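Side-chain contacts in transcriptional regulator (PDB 4KWA), which probably binds DNA as a TetR-family transcriptional repressor, and holds a choline ion in the pocket of its C-terminal helical domain: residues A[47-52]-A[110-115]; A[82-87]-A[124-129]; A[88-93]-A[165-170]. All blocks are in the same frame, centred on the assembly; numbering follows the deposited sequence.

How the interactions relate
Interactions 1 and 2 both use helix 113-139, with their centres 25 Å apart on opposite sides of the chain's centre. Interaction 1 ties the start of helix 48-71, beside the predicted DNA-binding motif, to the start of helix 113-139. The side chain of I115 is still about 11 Å from the bound choline. Interactions 2 and 3 lie closer to the pocket and touch through W126 and the pocket residue Q88; their centres are 17 Å apart. The side chain of W126 comes within about 5 Å of choline, and that of P90 within about 7 Å. Both of these contacts also touch the second subunit.

Interaction 1: A[47-52]-A[110-115]; sequences SKKDIL and TLNPKI
N112 and K49 meet where the short connection from helix 94-109 to helix 113-139 passes the first turn of helix 48-71. In N112, CG is anti to the backbone N (chi1 -177°), which carries the amide out toward K49. N112 ND2 lies 3.5 Å from CD of K49. The lysine touches with the aliphatic part of its chain, and CB and CG are near the same nitrogen. ND2 also gives a hydrogen bond to water 1, at 2.9 Å. That water in turn donates to K49 O at 3.0 Å, so the asparagine is bridged to the helix backbone as well. The other end of the amide works as an N-cap. N112 OD1 accepts from I115 N at 3.2 Å in a nearly straight bond (168°), and weakly from K114 N. The I115 N donor stands above the carbonyl plane (61° out of it). Bonds at both ends of the amide fix its rotation.

K114 sends its amine toward D50. K114 NZ is 4.4 Å from D50 OD1, beyond a salt bridge, but the opposite charges probably attract. D50 is itself part of a capped turn, since its backbone N binds S47 OG at 3.1 Å.

I115 and L52 form the buried, apolar part of the contact. I115 CD1 lies 4.1 Å from CG of L52, and the two side chains are turned nearly perpendicular to each other.

The contact thus brings together the capped starts of two helices, one next to the predicted helix-turn-helix and one in the ligand-binding domain. K49 and L52 also pack on Y22. I115 packs further on L53 and L56 of helix 48-71 and on V105 and S109 of helix 94-109, which places it among three helices.

Interaction 2: A[82-87]-A[124-129]; sequences VRLVEL and DRWYQT
L84 reaches from helix 77-86 between T129 and W126 of helix 113-139. At CB its chain turns so that CG lies anti to the carbonyl carbon (chi1 -83°). CG then forks, and both methyls touch CG2 of T129. CD1 rests against T129 CG2 at 3.8 Å, and CD2 is 4.1 Å from that same T129 CG2. CD2 also meets the indole, 4.0 Å from CZ3 of W126. The leucine and tryptophan side chains run alongside each other, pointing opposite ways. The backbone of the same leucine adds one more touch, with L84 O 3.9 Å from CH2 of W126, an oblique approach to the indole.

T129 turns its methyl to the leucine and its hydroxyl to its own helix. OG1 donates to R125 O at 3.1 Å. That oxygen also accepts the helical bond from T129 N, and the two donors come from opposite faces of its plane. The hydroxyl is therefore satisfied, and the apolar branch is what meets L84.

L84 packs on Q67 and L71 of helix 48-71 as well. W126 packs on S156 and I159 of helix 148-168. This is buried helix-to-helix packing in the all-helical C-terminal domain of the TetR family. W126 also touches Q88, and the contact borders the choline pocket, with the W126 side chain about 5 Å from the ligand.

Interaction 3: A[88-93]-A[165-170]; sequences QLPTPG and QVLTGK
NZ of K170, a few residues past the V166 and L167 that pack on P90, has three partners, one of them weak. K170 NZ donates a hydrogen bond to Q165 OE1 of its own chain at 3.0 Å, and the amine stands above the carbonyl plane (58° out of it). The same NZ is hydrogen-bonded to T153 OG1 of the second subunit, and weakly to Y123 OH of that subunit. The lysine chain is fully extended between its backbone and these partners.

The backbone here closes the end of helix 148-168 with a Schellman motif. K170 N binds Q165 O at 3.1 Å, and G169 N binds V166 O at 3.2 Å. G169 has the positive phi that this ending needs (74°). The motif ends a helix of the C-terminal, ligand-binding domain right at the subunit interface.

Facing the last turn of this helix is the loop between helices 77-86 and 94-109. P90 is the centre of an inverse gamma turn there, with a weak bond of 2.8 Å from T91 N to L89 O. Its ring touches the helix through CB and CG. P90 CB lies 3.8 Å from CD1 of L167, and P90 CG is 4.0 Å from CG1 of V166. The valine reaches the ring because CG1 is anti to its backbone N (chi1 178°). The ring lies aslant to both side chains, and the meeting is wholly apolar and buried.

P90 and V166 share M178 of helix 175-190 as a neighbour, while P90 and L167 share R96 and W99 of helix 94-109. W99 lines the choline pocket with Q88, and its NE1 is hydrogen-bonded to Q88 O.

Interaction 1: A[47-52]-A[110-115]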
loop_
_atom_site.group_PDB
_atom_site.type_symbol
_atom_site.label_atom_id
_atom_site.label_comp_id
_atom_site.label_asym_id
_atom_site.label_seq_id
_atom_site.Cartn_x
_atom_site.Cartn_y
_atom_site.Cartn_z
ATOM N N SER A 47 -10.821 20.147 -13.709
ATOM C CA SER A 47 -9.478 19.939 -13.364
ATOM C C SER A 47 -9.248 18.451 -13.379
ATOM O O SER A 47 -10.162 17.614 -13.227
ATOM C CB SER A 47 -9.184 20.445 -11.961
ATOM O OG SER A 47 -9.586 19.446 -11.061
ATOM N N LYS A 48 -7.981 18.140 -13.507
ATOM C CA LYS A 48 -7.597 16.772 -13.575
ATOM C C LYS A 48 -8.047 16.033 -12.305
ATOM O O LYS A 48 -8.520 14.872 -12.373
ATOM C CB LYS A 48 -6.098 16.764 -13.686
ATOM C CG LYS A 48 -5.622 15.555 -14.356
ATOM C CD LYS A 48 -4.152 15.650 -14.488
ATOM C CE LYS A 48 -3.731 14.262 -14.897
ATOM N NZ LYS A 48 -2.263 14.284 -15.040
ATOM N N LYS A 49 -7.840 16.674 -11.138
ATOM C CA LYS A 49 -8.225 16.058 -9.843
ATOM C C LYS A 49 -9.671 15.749 -9.841
ATOM O O LYS A 49 -10.124 14.830 -9.139
ATOM C CB LYS A 49 -7.901 16.951 -8.603
ATOM C CG LYS A 49 -6.424 17.053 -8.279
ATOM C CD LYS A 49 -6.145 17.975 -7.084
ATOM C CE LYS A 49 -6.586 19.413 -7.305
ATOM N NZ LYS A 49 -6.154 20.301 -6.183
ATOM N N ASP A 50 -10.465 16.535 -10.557
ATOM C CA ASP A 50 -11.873 16.165 -10.633
ATOM C C ASP A 50 -12.100 14.923 -11.434
ATOM O O ASP A 50 -13.014 14.153 -11.086
ATOM C CB ASP A 50 -12.764 17.238 -11.207
ATOM C CG ASP A 50 -13.258 18.165 -10.150
ATOM O OD1 ASP A 50 -12.414 18.725 -9.403
ATOM O OD2 ASP A 50 -14.491 18.284 -10.046
ATOM N N ILE A 51 -11.340 14.726 -12.523
ATOM C CA ILE A 51 -11.474 13.462 -13.290
ATOM C C ILE A 51 -11.134 12.257 -12.350
ATOM O O ILE A 51 -11.863 11.256 -12.335
ATOM C CB ILE A 51 -10.585 13.416 -14.539
ATOM C CG1 ILE A 51 -10.933 14.599 -15.431
ATOM C CG2 ILE A 51 -10.785 12.055 -15.278
ATOM C CD1 ILE A 51 -10.096 14.647 -16.682
ATOM N N LEU A 52 -10.080 12.371 -11.540
ATOM C CA LEU A 52 -9.693 11.278 -10.630
ATOM C C LEU A 52 -10.816 11.035 -9.591
ATOM O O LEU A 52 -11.278 9.893 -9.414
ATOM C CB LEU A 52 -8.401 11.586 -9.893
ATOM C CG LEU A 52 -7.808 10.591 -8.873
ATOM C CD1 LEU A 52 -7.666 9.232 -9.493
ATOM C CD2 LEU A 52 -6.505 11.028 -8.276
ATOM N N THR A 110 -3.116 11.364 1.077
ATOM C CA THR A 110 -2.246 12.082 2.012
ATOM C C THR A 110 -2.090 13.553 1.617
ATOM O O THR A 110 -1.481 14.324 2.341
ATOM C CB THR A 110 -0.830 11.425 2.160
ATOM O OG1 THR A 110 -0.032 11.615 0.988
ATOM C CG2 THR A 110 -0.892 9.887 2.457
ATOM N N LEU A 111 -2.714 13.942 0.506
ATOM C CA LEU A 111 -2.630 15.280 -0.040
ATOM C C LEU A 111 -3.890 16.020 -0.460
ATOM O O LEU A 111 -3.833 17.245 -0.569
ATOM C CB LEU A 111 -1.774 15.168 -1.319
ATOM C CG LEU A 111 -0.383 14.534 -1.202
ATOM C CD1 LEU A 111 0.331 14.376 -2.540
ATOM C CD2 LEU A 111 0.442 15.382 -0.229
ATOM N N ASN A 112 -4.973 15.277 -0.773
ATOM C CA ASN A 112 -6.275 15.781 -1.290
ATOM C C ASN A 112 -7.397 15.250 -0.368
ATOM O O ASN A 112 -7.584 14.035 -0.349
ATOM C CB ASN A 112 -6.501 15.197 -2.741
ATOM C CG ASN A 112 -7.769 15.687 -3.431
ATOM O OD1 ASN A 112 -8.797 15.869 -2.814
ATOM N ND2 ASN A 112 -7.719 15.822 -4.751
ATOM N N PRO A 113 -8.136 16.146 0.343
ATOM C CA PRO A 113 -9.221 15.825 1.330
ATOM C C PRO A 113 -10.439 15.209 0.721
ATOM O O PRO A 113 -11.004 14.344 1.370
ATOM C CB PRO A 113 -9.565 17.194 1.992
ATOM C CG PRO A 113 -9.067 18.237 1.060
ATOM C CD PRO A 113 -7.951 17.617 0.206
ATOM N N LYS A 114 -10.800 15.550 -0.542
ATOM C CA LYS A 114 -11.960 14.939 -1.147
ATOM C C LYS A 114 -11.629 13.472 -1.467
ATOM O O LYS A 114 -12.456 12.633 -1.239
ATOM C CB LYS A 114 -12.523 15.666 -2.369
ATOM C CG LYS A 114 -13.068 17.077 -2.035
ATOM C CD LYS A 114 -13.825 17.737 -3.175
ATOM C CE LYS A 114 -12.962 18.267 -4.314
ATOM N NZ LYS A 114 -13.740 19.133 -5.271
ATOM N N ILE A 115 -10.439 13.196 -1.982
ATOM C CA ILE A 115 -9.998 11.877 -2.276
ATOM C C ILE A 115 -9.873 11.079 -0.978
ATOM O O ILE A 115 -10.336 9.935 -0.946
ATOM C CB ILE A 115 -8.674 11.835 -3.071
ATOM C CG1 ILE A 115 -8.809 12.531 -4.439
ATOM C CG2 ILE A 115 -8.170 10.389 -3.218
ATOM C CD1 ILE A 115 -9.646 11.792 -5.416
HETATM O O HOH W 1 -10.145 15.734 -6.307
#

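Interaction 2: A[82-87]-A[124-129]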
loop_
_atom_site.group_PDB
_atom_site.type_symbol
_atom_site.label_atom_id
_atom_site.label_comp_id
_atom_site.label_asym_id
_atom_site.label_seq_id
_atom_site.Cartn_x
_atom_site.Cartn_y
_atom_site.Cartn_z
ATOM N N VAL A 82 -14.746 -16.381 1.752
ATOM C CA VAL A 82 -13.873 -16.863 0.656
ATOM C C VAL A 82 -14.141 -16.105 -0.644
ATOM O O VAL A 82 -13.195 -15.684 -1.288
ATOM C CB VAL A 82 -13.978 -18.398 0.424
ATOM C CG1 VAL A 82 -13.239 -18.826 -0.851
ATOM C CG2 VAL A 82 -13.421 -19.163 1.632
ATOM N N ARG A 83 -15.397 -15.866 -0.986
ATOM C CA ARG A 83 -15.703 -15.103 -2.191
ATOM C C ARG A 83 -15.297 -13.647 -2.087
ATOM O O ARG A 83 -14.735 -13.096 -2.972
ATOM C CB ARG A 83 -17.169 -15.151 -2.493
ATOM C CG ARG A 83 -17.554 -16.318 -3.320
ATOM C CD ARG A 83 -19.025 -16.576 -3.189
ATOM N NE ARG A 83 -19.318 -17.906 -3.645
ATOM C CZ ARG A 83 -19.579 -18.217 -4.892
ATOM N NH1 ARG A 83 -19.813 -19.467 -5.179
ATOM N NH2 ARG A 83 -19.624 -17.287 -5.825
ATOM N N LEU A 84 -15.614 -13.051 -0.972
ATOM C CA LEU A 84 -15.221 -11.686 -0.677
ATOM C C LEU A 84 -13.748 -11.461 -0.857
ATOM O O LEU A 84 -13.382 -10.441 -1.374
ATOM C CB LEU A 84 -15.591 -11.249 0.744
ATOM C CG LEU A 84 -17.002 -10.783 0.924
ATOM C CD1 LEU A 84 -17.327 -10.613 2.414
ATOM C CD2 LEU A 84 -17.222 -9.470 0.121
ATOM N N VAL A 85 -12.931 -12.377 -0.366
ATOM C CA VAL A 85 -11.485 -12.276 -0.447
ATOM C C VAL A 85 -11.060 -12.490 -1.874
ATOM O O VAL A 85 -10.236 -11.709 -2.382
ATOM C CB VAL A 85 -10.821 -13.217 0.598
ATOM C CG1 VAL A 85 -9.341 -13.327 0.349
ATOM C CG2 VAL A 85 -11.103 -12.720 2.024
ATOM N N GLU A 86 -11.723 -13.418 -2.593
ATOM C CA GLU A 86 -11.439 -13.668 -3.996
ATOM C C GLU A 86 -11.620 -12.372 -4.880
ATOM O O GLU A 86 -10.872 -12.110 -5.857
ATOM C CB GLU A 86 -12.319 -14.827 -4.527
ATOM C CG GLU A 86 -12.134 -15.102 -6.024
ATOM C CD GLU A 86 -10.810 -15.803 -6.347
ATOM O OE1 GLU A 86 -10.228 -16.492 -5.461
ATOM O OE2 GLU A 86 -10.355 -15.722 -7.524
ATOM N N LEU A 87 -12.726 -11.680 -4.637
ATOM C CA LEU A 87 -13.026 -10.385 -5.288
ATOM C C LEU A 87 -11.951 -9.301 -5.064
ATOM O O LEU A 87 -11.912 -8.322 -5.774
ATOM C CB LEU A 87 -14.296 -9.811 -4.716
ATOM C CG LEU A 87 -15.559 -10.458 -5.142
ATOM C CD1 LEU A 87 -16.643 -9.776 -4.330
ATOM C CD2 LEU A 87 -15.706 -10.231 -6.633
ATOM N N ASP A 124 -14.230 1.995 4.805
ATOM C CA ASP A 124 -15.146 1.736 5.914
ATOM C C ASP A 124 -16.286 0.801 5.552
ATOM O O ASP A 124 -16.668 -0.055 6.353
ATOM C CB ASP A 124 -15.795 3.016 6.388
ATOM C CG ASP A 124 -14.887 3.903 7.194
ATOM O OD1 ASP A 124 -13.709 3.510 7.473
ATOM O OD2 ASP A 124 -15.367 5.026 7.560
ATOM N N ARG A 125 -16.788 0.906 4.328
ATOM C CA ARG A 125 -17.887 0.056 3.914
ATOM C C ARG A 125 -17.435 -1.381 3.795
ATOM O O ARG A 125 -18.107 -2.313 4.219
ATOM C CB ARG A 125 -18.470 0.560 2.606
ATOM C CG ARG A 125 -19.725 -0.151 2.241
ATOM C CD ARG A 125 -20.295 0.388 0.925
ATOM N NE ARG A 125 -21.727 0.241 0.944
ATOM C CZ ARG A 125 -22.510 0.777 -0.002
ATOM N NH1 ARG A 125 -21.950 1.478 -1.020
ATOM N NH2 ARG A 125 -23.825 0.669 0.091
ATOM N N TRP A 126 -16.218 -1.559 3.315
ATOM C CA TRP A 126 -15.644 -2.872 3.101
ATOM C C TRP A 126 -15.325 -3.475 4.467
ATOM O O TRP A 126 -15.612 -4.645 4.727
ATOM C CB TRP A 126 -14.412 -2.646 2.223
ATOM C CG TRP A 126 -13.320 -3.620 2.271
ATOM C CD1 TRP A 126 -12.053 -3.385 2.656
ATOM C CD2 TRP A 126 -13.393 -4.967 1.882
ATOM N NE1 TRP A 126 -11.290 -4.531 2.536
ATOM C CE2 TRP A 126 -12.095 -5.522 2.023
ATOM C CE3 TRP A 126 -14.406 -5.759 1.410
ATOM C CZ2 TRP A 126 -11.835 -6.855 1.786
ATOM C CZ3 TRP A 126 -14.133 -7.077 1.125
ATOM C CH2 TRP A 126 -12.859 -7.615 1.317
ATOM N N TYR A 127 -14.753 -2.651 5.312
ATOM C CA TYR A 127 -14.369 -3.012 6.619
ATOM C C TYR A 127 -15.604 -3.562 7.374
ATOM O O TYR A 127 -15.569 -4.667 7.934
ATOM C CB TYR A 127 -13.802 -1.813 7.330
ATOM C CG TYR A 127 -13.459 -2.042 8.799
ATOM C CD1 TYR A 127 -12.281 -2.625 9.187
ATOM C CD2 TYR A 127 -14.307 -1.627 9.775
ATOM C CE1 TYR A 127 -11.951 -2.722 10.501
ATOM C CE2 TYR A 127 -14.002 -1.784 11.097
ATOM C CZ TYR A 127 -12.825 -2.368 11.448
ATOM O OH TYR A 127 -12.570 -2.480 12.809
ATOM N N GLN A 128 -16.681 -2.834 7.327
ATOM C CA GLN A 128 -17.958 -3.299 7.946
ATOM C C GLN A 128 -18.518 -4.584 7.328
ATOM O O GLN A 128 -18.993 -5.437 8.076
ATOM C CB GLN A 128 -18.991 -2.198 8.035
ATOM C CG GLN A 128 -18.574 -0.959 8.805
ATOM C CD GLN A 128 -18.193 -1.126 10.310
ATOM O OE1 GLN A 128 -17.515 -0.260 10.904
ATOM N NE2 GLN A 128 -18.595 -2.192 10.897
ATOM N N THR A 129 -18.444 -4.730 6.004
ATOM C CA THR A 129 -18.799 -5.945 5.347
ATOM C C THR A 129 -18.035 -7.161 5.910
ATOM O O THR A 129 -18.589 -8.226 6.142
ATOM C CB THR A 129 -18.566 -5.775 3.859
ATOM O OG1 THR A 129 -19.600 -4.904 3.422
ATOM C CG2 THR A 129 -18.672 -7.128 3.140
#

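Interaction 3: A[88-93]-A[165-170]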
loop_
_atom_site.group_PDB
_atom_site.type_symbol
_atom_site.label_atom_id
_atom_site.label_comp_id
_atom_site.label_asym_id
_atom_site.label_seq_id
_atom_site.Cartn_x
_atom_site.Cartn_y
_atom_site.Cartn_z
ATOM N N GLN A 88 -11.092 -9.465 -4.049
ATOM C CA GLN A 88 -10.033 -8.558 -3.794
ATOM C C GLN A 88 -8.761 -8.907 -4.461
ATOM O O GLN A 88 -7.817 -8.140 -4.308
ATOM C CB GLN A 88 -9.723 -8.408 -2.290
ATOM C CG GLN A 88 -10.930 -8.137 -1.411
ATOM C CD GLN A 88 -12.045 -7.248 -2.019
ATOM O OE1 GLN A 88 -13.255 -7.645 -2.017
ATOM N NE2 GLN A 88 -11.698 -6.052 -2.473
ATOM N N LEU A 89 -8.662 -10.046 -5.152
ATOM C CA LEU A 89 -7.398 -10.368 -5.788
ATOM C C LEU A 89 -7.143 -9.515 -6.994
ATOM O O LEU A 89 -8.057 -9.229 -7.717
ATOM C CB LEU A 89 -7.398 -11.843 -6.183
ATOM C CG LEU A 89 -7.634 -12.754 -5.000
ATOM C CD1 LEU A 89 -7.631 -14.190 -5.498
ATOM C CD2 LEU A 89 -6.671 -12.548 -3.874
ATOM N N PRO A 90 -5.887 -9.159 -7.276
ATOM C CA PRO A 90 -5.648 -8.331 -8.434
ATOM C C PRO A 90 -5.553 -9.189 -9.677
ATOM O O PRO A 90 -4.496 -9.215 -10.319
ATOM C CB PRO A 90 -4.282 -7.716 -8.132
ATOM C CG PRO A 90 -3.643 -8.710 -7.227
ATOM C CD PRO A 90 -4.735 -9.170 -6.335
ATOM N N THR A 91 -6.652 -9.857 -10.047
ATOM C CA THR A 91 -6.635 -10.712 -11.245
ATOM C C THR A 91 -6.523 -9.884 -12.537
ATOM O O THR A 91 -6.920 -8.705 -12.653
ATOM C CB THR A 91 -7.841 -11.630 -11.219
ATOM O OG1 THR A 91 -8.991 -10.868 -10.937
ATOM C CG2 THR A 91 -7.760 -12.562 -10.088
ATOM N N PRO A 92 -6.021 -10.532 -13.597
ATOM C CA PRO A 92 -5.901 -9.864 -14.869
ATOM C C PRO A 92 -7.160 -9.027 -15.235
ATOM O O PRO A 92 -8.243 -9.440 -14.944
ATOM C CB PRO A 92 -5.686 -11.023 -15.829
ATOM C CG PRO A 92 -5.105 -12.123 -14.982
ATOM C CD PRO A 92 -5.374 -11.841 -13.551
ATOM N N GLY A 93 -6.962 -7.857 -15.812
ATOM C CA GLY A 93 -8.042 -6.953 -16.242
ATOM C C GLY A 93 -8.417 -5.846 -15.293
ATOM O O GLY A 93 -7.567 -5.195 -14.677
ATOM N N GLN A 165 2.819 -6.774 -2.642
ATOM C CA GLN A 165 3.828 -7.737 -2.962
ATOM C C GLN A 165 3.533 -8.277 -4.418
ATOM O O GLN A 165 4.470 -8.393 -5.248
ATOM C CB GLN A 165 3.887 -8.812 -1.871
ATOM C CG GLN A 165 4.259 -8.270 -0.505
ATOM C CD GLN A 165 4.232 -9.341 0.572
ATOM O OE1 GLN A 165 4.161 -10.530 0.256
ATOM N NE2 GLN A 165 4.362 -8.929 1.856
ATOM N N VAL A 166 2.264 -8.515 -4.757
ATOM C CA VAL A 166 1.979 -8.928 -6.128
ATOM C C VAL A 166 2.300 -7.872 -7.166
ATOM O O VAL A 166 3.070 -8.117 -8.128
ATOM C CB VAL A 166 0.515 -9.431 -6.275
ATOM C CG1 VAL A 166 0.195 -9.810 -7.733
ATOM C CG2 VAL A 166 0.247 -10.555 -5.238
ATOM N N LEU A 167 1.754 -6.680 -6.985
ATOM C CA LEU A 167 1.998 -5.576 -7.939
ATOM C C LEU A 167 3.440 -5.089 -8.156
ATOM O O LEU A 167 3.828 -4.791 -9.327
ATOM C CB LEU A 167 1.071 -4.417 -7.740
ATOM C CG LEU A 167 -0.298 -4.534 -8.446
ATOM C CD1 LEU A 167 -1.239 -5.524 -7.801
ATOM C CD2 LEU A 167 -0.997 -3.175 -8.459
ATOM N N THR A 168 4.231 -5.174 -7.090
ATOM C CA THR A 168 5.618 -4.748 -7.106
ATOM C C THR A 168 6.554 -5.875 -7.528
ATOM O O THR A 168 7.726 -5.631 -7.635
ATOM C CB THR A 168 6.063 -4.150 -5.764
ATOM O OG1 THR A 168 6.025 -5.151 -4.717
ATOM C CG2 THR A 168 5.188 -2.947 -5.412
ATOM N N GLY A 169 6.019 -7.066 -7.761
ATOM C CA GLY A 169 6.811 -8.205 -8.263
ATOM C C GLY A 169 7.759 -8.899 -7.308
ATOM O O GLY A 169 8.837 -9.388 -7.707
ATOM N N LYS A 170 7.338 -9.036 -6.067
ATOM C CA LYS A 170 8.129 -9.774 -5.071
ATOM C C LYS A 170 8.373 -11.208 -5.590
ATOM O O LYS A 170 7.495 -11.863 -6.169
ATOM C CB LYS A 170 7.420 -9.777 -3.722
ATOM C CG LYS A 170 8.083 -10.659 -2.632
ATOM C CD LYS A 170 7.214 -10.750 -1.375
ATOM C CE LYS A 170 7.615 -11.903 -0.449
ATOM N NZ LYS A 170 6.584 -12.183 0.613
#